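Local coordinates for hydrolase (Rhizobium meliloti, PDB 5HOE), which is a carbohydrate acetylesterase that probably hydrolyses acetyl ester bonds, as a member of the GDSL-like, SGNH-type hydrolase family, at residues P154-F168 / T202-T214. Sequence-based numbering, arbitrary orientation.
Sequences PPLAPMPDPWFEGMF and TDGIDGIHLSAET. With PO4 (phosphate ion), chain E.
I208 CD1 fits into the corner formed by the F164 and F168 rings. It sits over one face of the F164 ring, 3.6 Å from the centroid, in a CH-pi contact. I208 CD1 also lies 3.6 Å from F168 CE2. CG1 stands anti to the carbonyl carbon (chi1 -63°), which sends CD1 to the phenylalanines and CG2 over the centre of the H209 ring. A backbone bond joins the loops, A157 N to G207 O (3.1 Å). T202 OG1 donates to P155 O from above the carbonyl plane, at 2.7 Å, and a water links P155 O to T202 N. D206 OD2 accepts from H209 ND1 at 2.6 Å, nearly in the ring plane, while D206 OD1 takes the backbone N-H groups of I208 and H209. Alanine in place of D206 would probably leave H209 ND1 and both backbone N-H groups without these acceptors and the imidazole freer to turn. H209 NE2 donates to phosphate O3 at 2.6 Å, and S25, A69 and N108 bind the same ion. F188 of a second subunit meets F164 edge-to-face. The Asp-x-x-His loop, with S25 nearby, is consistent with the catalytic triad of SGNH hydrolases.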
ATOM      1  N   PRO A 154     -18.996 -30.505   6.202  1.00 19.76           N
ATOM      2  CA  PRO A 154     -19.430 -31.177   7.428  1.00 19.88           C
ATOM      3  C   PRO A 154     -18.727 -30.581   8.625  1.00 19.20           C
ATOM      4  O   PRO A 154     -17.593 -30.074   8.514  1.00 20.10           O
ATOM      5  CB  PRO A 154     -19.009 -32.641   7.196  1.00 21.59           C
ATOM      6  CG  PRO A 154     -17.838 -32.560   6.297  1.00 22.89           C
ATOM      7  CD  PRO A 154     -18.079 -31.337   5.401  1.00 21.54           C
ATOM      8  N   PRO A 155     -19.350 -30.604   9.803  1.00 19.45           N
ATOM      9  CA  PRO A 155     -18.697 -30.063  10.996  1.00 18.34           C
ATOM     10  C   PRO A 155     -17.395 -30.783  11.318  1.00 17.38           C
ATOM     11  O   PRO A 155     -17.223 -31.965  11.017  1.00 19.08           O
ATOM     12  CB  PRO A 155     -19.730 -30.305  12.113  1.00 20.83           C
ATOM     13  CG  PRO A 155     -21.029 -30.455  11.441  1.00 23.20           C
ATOM     14  CD  PRO A 155     -20.727 -31.057  10.085  1.00 22.61           C
ATOM     15  N   LEU A 156     -16.497 -30.059  11.983  1.00 15.76           N
ATOM     16  CA  LEU A 156     -15.258 -30.636  12.484  1.00 15.21           C
ATOM     17  C   LEU A 156     -15.544 -31.707  13.544  1.00 16.46           C
ATOM     18  O   LEU A 156     -16.637 -31.783  14.121  1.00 18.07           O
ATOM     19  CB  LEU A 156     -14.394 -29.539  13.098  1.00 15.66           C
ATOM     20  CG  LEU A 156     -13.859 -28.492  12.126  1.00 15.75           C
ATOM     21  CD1 LEU A 156     -13.285 -27.313  12.868  1.00 16.85           C
ATOM     22  CD2 LEU A 156     -12.779 -29.095  11.237  1.00 15.96           C
ATOM     23  N   ALA A 157     -14.537 -32.543  13.793  1.00 16.31           N
ATOM     24  CA  ALA A 157     -14.587 -33.582  14.811  1.00 15.05           C
ATOM     25  C   ALA A 157     -13.447 -33.402  15.810  1.00 17.59           C
ATOM     26  O   ALA A 157     -12.552 -32.585  15.590  1.00 18.37           O
ATOM     27  CB  ALA A 157     -14.500 -34.953  14.144  1.00 15.10           C
ATOM     28  N   PRO A 158     -13.443 -34.131  16.926  1.00 18.95           N
ATOM     29  CA  PRO A 158     -12.300 -34.059  17.845  1.00 17.35           C
ATOM     30  C   PRO A 158     -11.018 -34.441  17.123  1.00 19.51           C
ATOM     31  O   PRO A 158     -11.018 -35.297  16.230  1.00 20.79           O
ATOM     32  CB  PRO A 158     -12.664 -35.087  18.919  1.00 17.05           C
ATOM     33  CG  PRO A 158     -14.176 -35.047  18.934  1.00 18.81           C
ATOM     34  CD  PRO A 158     -14.539 -34.945  17.486  1.00 17.65           C
ATOM     35  N   MET A 159      -9.914 -33.803  17.522  0.54 19.69           N
ATOM     36  CA  MET A 159      -8.642 -33.934  16.814  0.54 19.74           C
ATOM     37  C   MET A 159      -7.558 -34.445  17.756  0.54 19.95           C
ATOM     38  O   MET A 159      -7.211 -33.751  18.729  0.54 22.47           O
ATOM     39  CB  MET A 159      -8.213 -32.592  16.235  0.54 18.19           C
ATOM     40  CG  MET A 159      -9.179 -32.031  15.193  0.54 15.85           C
ATOM     41  SD  MET A 159      -8.895 -30.277  14.997  0.54 17.18           S
ATOM     42  CE  MET A 159      -9.481 -29.670  16.571  0.54 13.34           C
ATOM     43  N   PRO A 160      -6.961 -35.606  17.491  1.00 19.38           N
ATOM     44  CA  PRO A 160      -5.944 -36.124  18.403  1.00 17.86           C
ATOM     45  C   PRO A 160      -4.627 -35.387  18.385  1.00 18.22           C
ATOM     46  O   PRO A 160      -3.923 -35.425  19.404  1.00 19.56           O
ATOM     47  CB  PRO A 160      -5.787 -37.583  17.951  1.00 19.07           C
ATOM     48  CG  PRO A 160      -6.188 -37.549  16.484  1.00 20.96           C
ATOM     49  CD  PRO A 160      -7.305 -36.576  16.431  1.00 18.87           C
ATOM     50  N   ASP A 161      -4.272 -34.702  17.310  1.00 18.02           N
ATOM     51  CA  ASP A 161      -2.958 -34.070  17.265  1.00 18.74           C
ATOM     52  C   ASP A 161      -2.999 -32.698  17.931  1.00 17.89           C
ATOM     53  O   ASP A 161      -3.819 -31.862  17.543  1.00 17.42           O
ATOM     54  CB  ASP A 161      -2.526 -33.904  15.809  1.00 21.68           C
ATOM     55  CG  ASP A 161      -1.190 -33.217  15.683  1.00 26.82           C
ATOM     56  OD1 ASP A 161      -0.163 -33.875  15.904  1.00 30.93           O
ATOM     57  OD2 ASP A 161      -1.168 -32.020  15.384  1.00 27.72           O
ATOM     58  N   PRO A 162      -2.106 -32.405  18.891  1.00 18.63           N
ATOM     59  CA  PRO A 162      -2.194 -31.106  19.578  1.00 19.24           C
ATOM     60  C   PRO A 162      -1.987 -29.908  18.676  1.00 17.67           C
ATOM     61  O   PRO A 162      -2.542 -28.834  18.968  1.00 19.97           O
ATOM     62  CB  PRO A 162      -1.101 -31.185  20.651  1.00 18.88           C
ATOM     63  CG  PRO A 162      -0.235 -32.278  20.240  1.00 22.08           C
ATOM     64  CD  PRO A 162      -1.117 -33.270  19.553  1.00 19.48           C
ATOM     65  N   TRP A 163      -1.195 -30.024  17.602  1.00 16.34           N
ATOM     66  CA  TRP A 163      -1.029 -28.859  16.732  1.00 14.38           C
ATOM     67  C   TRP A 163      -2.316 -28.555  15.971  1.00 14.81           C
ATOM     68  O   TRP A 163      -2.715 -27.388  15.863  1.00 15.19           O
ATOM     69  CB  TRP A 163       0.147 -29.033  15.770  1.00 16.42           C
ATOM     70  CG  TRP A 163       0.435 -27.773  15.010  1.00 14.74           C
ATOM     71  CD1 TRP A 163       0.290 -27.570  13.672  1.00 16.42           C
ATOM     72  CD2 TRP A 163       0.890 -26.522  15.561  1.00 14.91           C
ATOM     73  NE1 TRP A 163       0.634 -26.271  13.349  1.00 16.28           N
ATOM     74  CE2 TRP A 163       1.010 -25.614  14.493  1.00 16.16           C
ATOM     75  CE3 TRP A 163       1.204 -26.086  16.856  1.00 13.12           C
ATOM     76  CZ2 TRP A 163       1.416 -24.293  14.679  1.00 14.64           C
ATOM     77  CZ3 TRP A 163       1.628 -24.780  17.037  1.00 14.95           C
ATOM     78  CH2 TRP A 163       1.746 -23.897  15.947  1.00 15.39           C
ATOM     79  N   PHE A 164      -2.978 -29.581  15.433  1.00 14.29           N
ATOM     80  CA  PHE A 164      -4.282 -29.362  14.813  1.00 14.43           C
ATOM     81  C   PHE A 164      -5.313 -28.872  15.824  1.00 14.49           C
ATOM     82  O   PHE A 164      -6.139 -28.018  15.497  1.00 14.75           O
ATOM     83  CB  PHE A 164      -4.795 -30.635  14.135  1.00 15.23           C
ATOM     84  CG  PHE A 164      -4.346 -30.832  12.684  1.00 15.69           C
ATOM     85  CD1 PHE A 164      -4.220 -29.759  11.794  1.00 17.08           C
ATOM     86  CD2 PHE A 164      -4.100 -32.113  12.204  1.00 16.74           C
ATOM     87  CE1 PHE A 164      -3.846 -29.977  10.470  1.00 17.37           C
ATOM     88  CE2 PHE A 164      -3.712 -32.325  10.907  1.00 18.32           C
ATOM     89  CZ  PHE A 164      -3.583 -31.271  10.032  1.00 17.92           C
ATOM     90  N   GLU A 165      -5.310 -29.420  17.053  1.00 14.81           N
ATOM     91  CA  GLU A 165      -6.248 -28.935  18.059  1.00 16.88           C
ATOM     92  C   GLU A 165      -6.072 -27.439  18.313  1.00 15.62           C
ATOM     93  O   GLU A 165      -7.058 -26.687  18.399  1.00 17.91           O
ATOM     94  CB  GLU A 165      -6.106 -29.722  19.362  1.00 22.18           C
ATOM     95  CG  GLU A 165      -7.109 -29.271  20.379  1.00 27.99           C
ATOM     96  CD  GLU A 165      -7.380 -30.282  21.468  1.00 33.24           C
ATOM     97  OE1 GLU A 165      -6.732 -31.360  21.505  1.00 35.53           O
ATOM     98  OE2 GLU A 165      -8.266 -29.981  22.299  1.00 36.34           O
ATOM     99  N   GLY A 166      -4.826 -26.982  18.444  1.00 15.04           N
ATOM    100  CA  GLY A 166      -4.590 -25.551  18.582  1.00 15.51           C
ATOM    101  C   GLY A 166      -4.999 -24.777  17.343  1.00 14.98           C
ATOM    102  O   GLY A 166      -5.572 -23.690  17.432  1.00 14.92           O
ATOM    103  N   MET A 167      -4.715 -25.338  16.174  1.00 14.35           N
ATOM    104  CA  MET A 167      -5.031 -24.674  14.914  1.00 12.79           C
ATOM    105  C   MET A 167      -6.519 -24.380  14.800  1.00 14.15           C
ATOM    106  O   MET A 167      -6.907 -23.335  14.273  1.00 14.93           O
ATOM    107  CB  MET A 167      -4.596 -25.571  13.752  1.00 14.34           C
ATOM    108  CG  MET A 167      -4.588 -24.893  12.425  1.00 15.61           C
ATOM    109  SD  MET A 167      -4.131 -26.016  11.075  1.00 17.92           S
ATOM    110  CE  MET A 167      -2.439 -26.442  11.538  1.00 17.54           C
ATOM    111  N   PHE A 168      -7.364 -25.295  15.294  1.00 14.68           N
ATOM    112  CA  PHE A 168      -8.815 -25.174  15.187  1.00 14.53           C
ATOM    113  C   PHE A 168      -9.504 -24.838  16.512  1.00 16.73           C
ATOM    114  O   PHE A 168     -10.729 -25.000  16.632  1.00 16.86           O
ATOM    115  CB  PHE A 168      -9.411 -26.426  14.535  1.00 14.56           C
ATOM    116  CG  PHE A 168      -9.153 -26.487  13.055  1.00 12.95           C
ATOM    117  CD1 PHE A 168      -9.973 -25.803  12.172  1.00 14.88           C
ATOM    118  CD2 PHE A 168      -8.097 -27.222  12.540  1.00 13.39           C
ATOM    119  CE1 PHE A 168      -9.724 -25.830  10.828  1.00 14.77           C
ATOM    120  CE2 PHE A 168      -7.862 -27.252  11.177  1.00 15.17           C
ATOM    121  CZ  PHE A 168      -8.686 -26.577  10.324  1.00 16.73           C
ATOM    122  N   THR A 202     -17.399 -35.772   9.176  1.00 18.41           N
ATOM    123  CA  THR A 202     -15.942 -35.752   9.119  1.00 18.29           C
ATOM    124  C   THR A 202     -15.418 -37.000   9.825  1.00 18.58           C
ATOM    125  O   THR A 202     -15.460 -37.074  11.056  1.00 20.79           O
ATOM    126  CB  THR A 202     -15.424 -34.489   9.802  1.00 19.62           C
ATOM    127  OG1 THR A 202     -15.956 -33.339   9.137  1.00 20.39           O
ATOM    128  CG2 THR A 202     -13.899 -34.426   9.765  1.00 19.51           C
ATOM    129  N   ASP A 203     -14.922 -37.982   9.064  1.00 18.17           N
ATOM    130  CA  ASP A 203     -14.588 -39.290   9.605  1.00 18.69           C
ATOM    131  C   ASP A 203     -13.103 -39.619   9.588  1.00 17.95           C
ATOM    132  O   ASP A 203     -12.728 -40.732  10.002  1.00 20.08           O
ATOM    133  CB  ASP A 203     -15.401 -40.392   8.887  1.00 17.92           C
ATOM    134  CG  ASP A 203     -15.082 -40.528   7.413  1.00 19.48           C
ATOM    135  OD1 ASP A 203     -14.464 -39.634   6.819  1.00 19.60           O
ATOM    136  OD2 ASP A 203     -15.496 -41.567   6.840  1.00 20.90           O
ATOM    137  N   GLY A 204     -12.248 -38.702   9.137  1.00 18.97           N
ATOM    138  CA  GLY A 204     -10.825 -38.989   9.095  1.00 19.54           C
ATOM    139  C   GLY A 204     -10.193 -38.969  10.475  1.00 20.36           C
ATOM    140  O   GLY A 204     -10.663 -38.289  11.388  1.00 18.68           O
ATOM    141  N   ILE A 205      -9.089 -39.719  10.613  1.00 21.31           N
ATOM    142  CA  ILE A 205      -8.453 -39.902  11.921  1.00 20.53           C
ATOM    143  C   ILE A 205      -8.001 -38.572  12.523  1.00 21.03           C
ATOM    144  O   ILE A 205      -7.905 -38.443  13.749  1.00 23.19           O
ATOM    145  CB  ILE A 205      -7.309 -40.946  11.852  1.00 23.02           C
ATOM    146  CG1 ILE A 205      -6.649 -41.129  13.222  1.00 28.06           C
ATOM    147  CG2 ILE A 205      -6.279 -40.553  10.797  1.00 25.38           C
ATOM    148  CD1 ILE A 205      -7.634 -41.381  14.363  1.00 30.54           C
ATOM    149  N   ASP A 206      -7.718 -37.569  11.686  1.00 17.13           N
ATOM    150  CA  ASP A 206      -7.261 -36.281  12.197  1.00 16.64           C
ATOM    151  C   ASP A 206      -8.383 -35.352  12.671  1.00 15.43           C
ATOM    152  O   ASP A 206      -8.067 -34.311  13.250  1.00 16.75           O
ATOM    153  CB  ASP A 206      -6.341 -35.562  11.189  1.00 17.48           C
ATOM    154  CG  ASP A 206      -6.996 -35.315   9.830  1.00 17.62           C
ATOM    155  OD1 ASP A 206      -8.245 -35.422   9.697  1.00 17.57           O
ATOM    156  OD2 ASP A 206      -6.250 -34.961   8.881  1.00 16.19           O
ATOM    157  N   GLY A 207      -9.667 -35.710  12.488  1.00 16.56           N
ATOM    158  CA  GLY A 207     -10.783 -34.863  12.865  1.00 17.47           C
ATOM    159  C   GLY A 207     -11.109 -33.746  11.887  1.00 16.42           C
ATOM    160  O   GLY A 207     -11.951 -32.891  12.208  1.00 16.60           O
ATOM    161  N   ILE A 208     -10.465 -33.719  10.706  1.00 16.53           N
ATOM    162  CA  ILE A 208     -10.596 -32.624   9.736  1.00 14.75           C
ATOM    163  C   ILE A 208     -10.939 -33.167   8.344  1.00 15.11           C
ATOM    164  O   ILE A 208     -11.833 -32.661   7.666  1.00 16.11           O
ATOM    165  CB  ILE A 208      -9.298 -31.788   9.682  1.00 15.25           C
ATOM    166  CG1 ILE A 208      -9.016 -31.123  11.027  1.00 15.83           C
ATOM    167  CG2 ILE A 208      -9.391 -30.719   8.594  1.00 16.41           C
ATOM    168  CD1 ILE A 208      -7.564 -30.807  11.260  1.00 18.46           C
ATOM    169  N   HIS A 209     -10.234 -34.204   7.905  1.00 14.63           N
ATOM    170  CA  HIS A 209     -10.364 -34.693   6.547  1.00 17.11           C
ATOM    171  C   HIS A 209     -11.224 -35.957   6.499  1.00 17.05           C
ATOM    172  O   HIS A 209     -11.746 -36.423   7.519  1.00 17.44           O
ATOM    173  CB  HIS A 209      -8.972 -34.849   5.932  1.00 17.77           C
ATOM    174  CG  HIS A 209      -8.143 -33.603   6.020  1.00 16.63           C
ATOM    175  ND1 HIS A 209      -7.124 -33.446   6.936  1.00 15.32           N
ATOM    176  CD2 HIS A 209      -8.202 -32.445   5.325  1.00 15.66           C
ATOM    177  CE1 HIS A 209      -6.582 -32.246   6.785  1.00 15.90           C
ATOM    178  NE2 HIS A 209      -7.235 -31.611   5.833  1.00 16.45           N
ATOM    179  N   LEU A 210     -11.417 -36.480   5.281  1.00 16.02           N
ATOM    180  CA  LEU A 210     -12.421 -37.507   5.015  1.00 15.33           C
ATOM    181  C   LEU A 210     -11.797 -38.770   4.430  1.00 16.53           C
ATOM    182  O   LEU A 210     -10.742 -38.736   3.793  1.00 16.89           O
ATOM    183  CB  LEU A 210     -13.487 -36.973   4.047  1.00 17.22           C
ATOM    184  CG  LEU A 210     -14.086 -35.585   4.261  1.00 18.37           C
ATOM    185  CD1 LEU A 210     -14.949 -35.222   3.068  1.00 20.39           C
ATOM    186  CD2 LEU A 210     -14.871 -35.588   5.534  1.00 17.56           C
ATOM    187  N   SER A 211     -12.459 -39.897   4.673  1.00 17.45           N
ATOM    188  CA  SER A 211     -12.095 -41.168   4.071  1.00 18.17           C
ATOM    189  C   SER A 211     -12.531 -41.222   2.615  1.00 18.48           C
ATOM    190  O   SER A 211     -13.377 -40.448   2.167  1.00 19.18           O
ATOM    191  CB  SER A 211     -12.766 -42.306   4.841  1.00 20.36           C
ATOM    192  OG  SER A 211     -14.157 -42.349   4.599  1.00 17.54           O
ATOM    193  N   ALA A 212     -11.959 -42.177   1.878  1.00 18.76           N
ATOM    194  CA  ALA A 212     -12.352 -42.367   0.484  1.00 19.91           C
ATOM    195  C   ALA A 212     -13.841 -42.684   0.361  1.00 19.98           C
ATOM    196  O   ALA A 212     -14.537 -42.135  -0.515  1.00 19.65           O
ATOM    197  CB  ALA A 212     -11.507 -43.466  -0.169  1.00 20.64           C
ATOM    198  N   GLU A 213     -14.356 -43.589   1.209  1.00 20.00           N
ATOM    199  CA  GLU A 213     -15.760 -43.967   1.051  1.00 19.71           C
ATOM    200  C   GLU A 213     -16.683 -42.778   1.297  1.00 18.01           C
ATOM    201  O   GLU A 213     -17.733 -42.648   0.643  1.00 20.16           O
ATOM    202  CB  GLU A 213     -16.134 -45.176   1.926  1.00 23.25           C
ATOM    203  CG  GLU A 213     -15.956 -45.025   3.433  1.00 27.07           C
ATOM    204  CD  GLU A 213     -17.136 -44.365   4.142  1.00 29.51           C
ATOM    205  OE1 GLU A 213     -16.967 -43.975   5.317  1.00 30.57           O
ATOM    206  OE2 GLU A 213     -18.237 -44.254   3.563  1.00 31.92           O
ATOM    207  N   THR A 214     -16.312 -41.908   2.237  1.00 18.17           N
ATOM    208  CA  THR A 214     -17.093 -40.701   2.492  1.00 19.02           C
ATOM    209  C   THR A 214     -16.988 -39.710   1.330  1.00 17.93           C
ATOM    210  O   THR A 214     -17.979 -39.065   0.979  1.00 18.99           O
ATOM    211  CB  THR A 214     -16.654 -40.075   3.814  1.00 19.71           C
ATOM    212  OG1 THR A 214     -17.204 -40.840   4.893  1.00 21.08           O
ATOM    213  CG2 THR A 214     -17.137 -38.637   3.953  1.00 19.92           C
TER
HETATM  214  P   PO4 E 301      -7.398 -28.040   5.240  1.00 30.84           P
HETATM  215  O1  PO4 E 301      -7.914 -27.359   4.005  1.00 20.59           O
HETATM  216  O2  PO4 E 301      -8.556 -28.383   6.140  1.00 63.45           O
HETATM  217  O3  PO4 E 301      -6.492 -29.229   5.041  1.00 23.18           O
HETATM  218  O4  PO4 E 301      -6.425 -27.163   5.960  1.00 26.60           O
HETATM  219  O   HOH W   1     -19.012 -34.035  10.725  1.00 21.88           O
HETATM  220  O   HOH W   2      -5.550 -34.305  14.717  1.00 18.77           O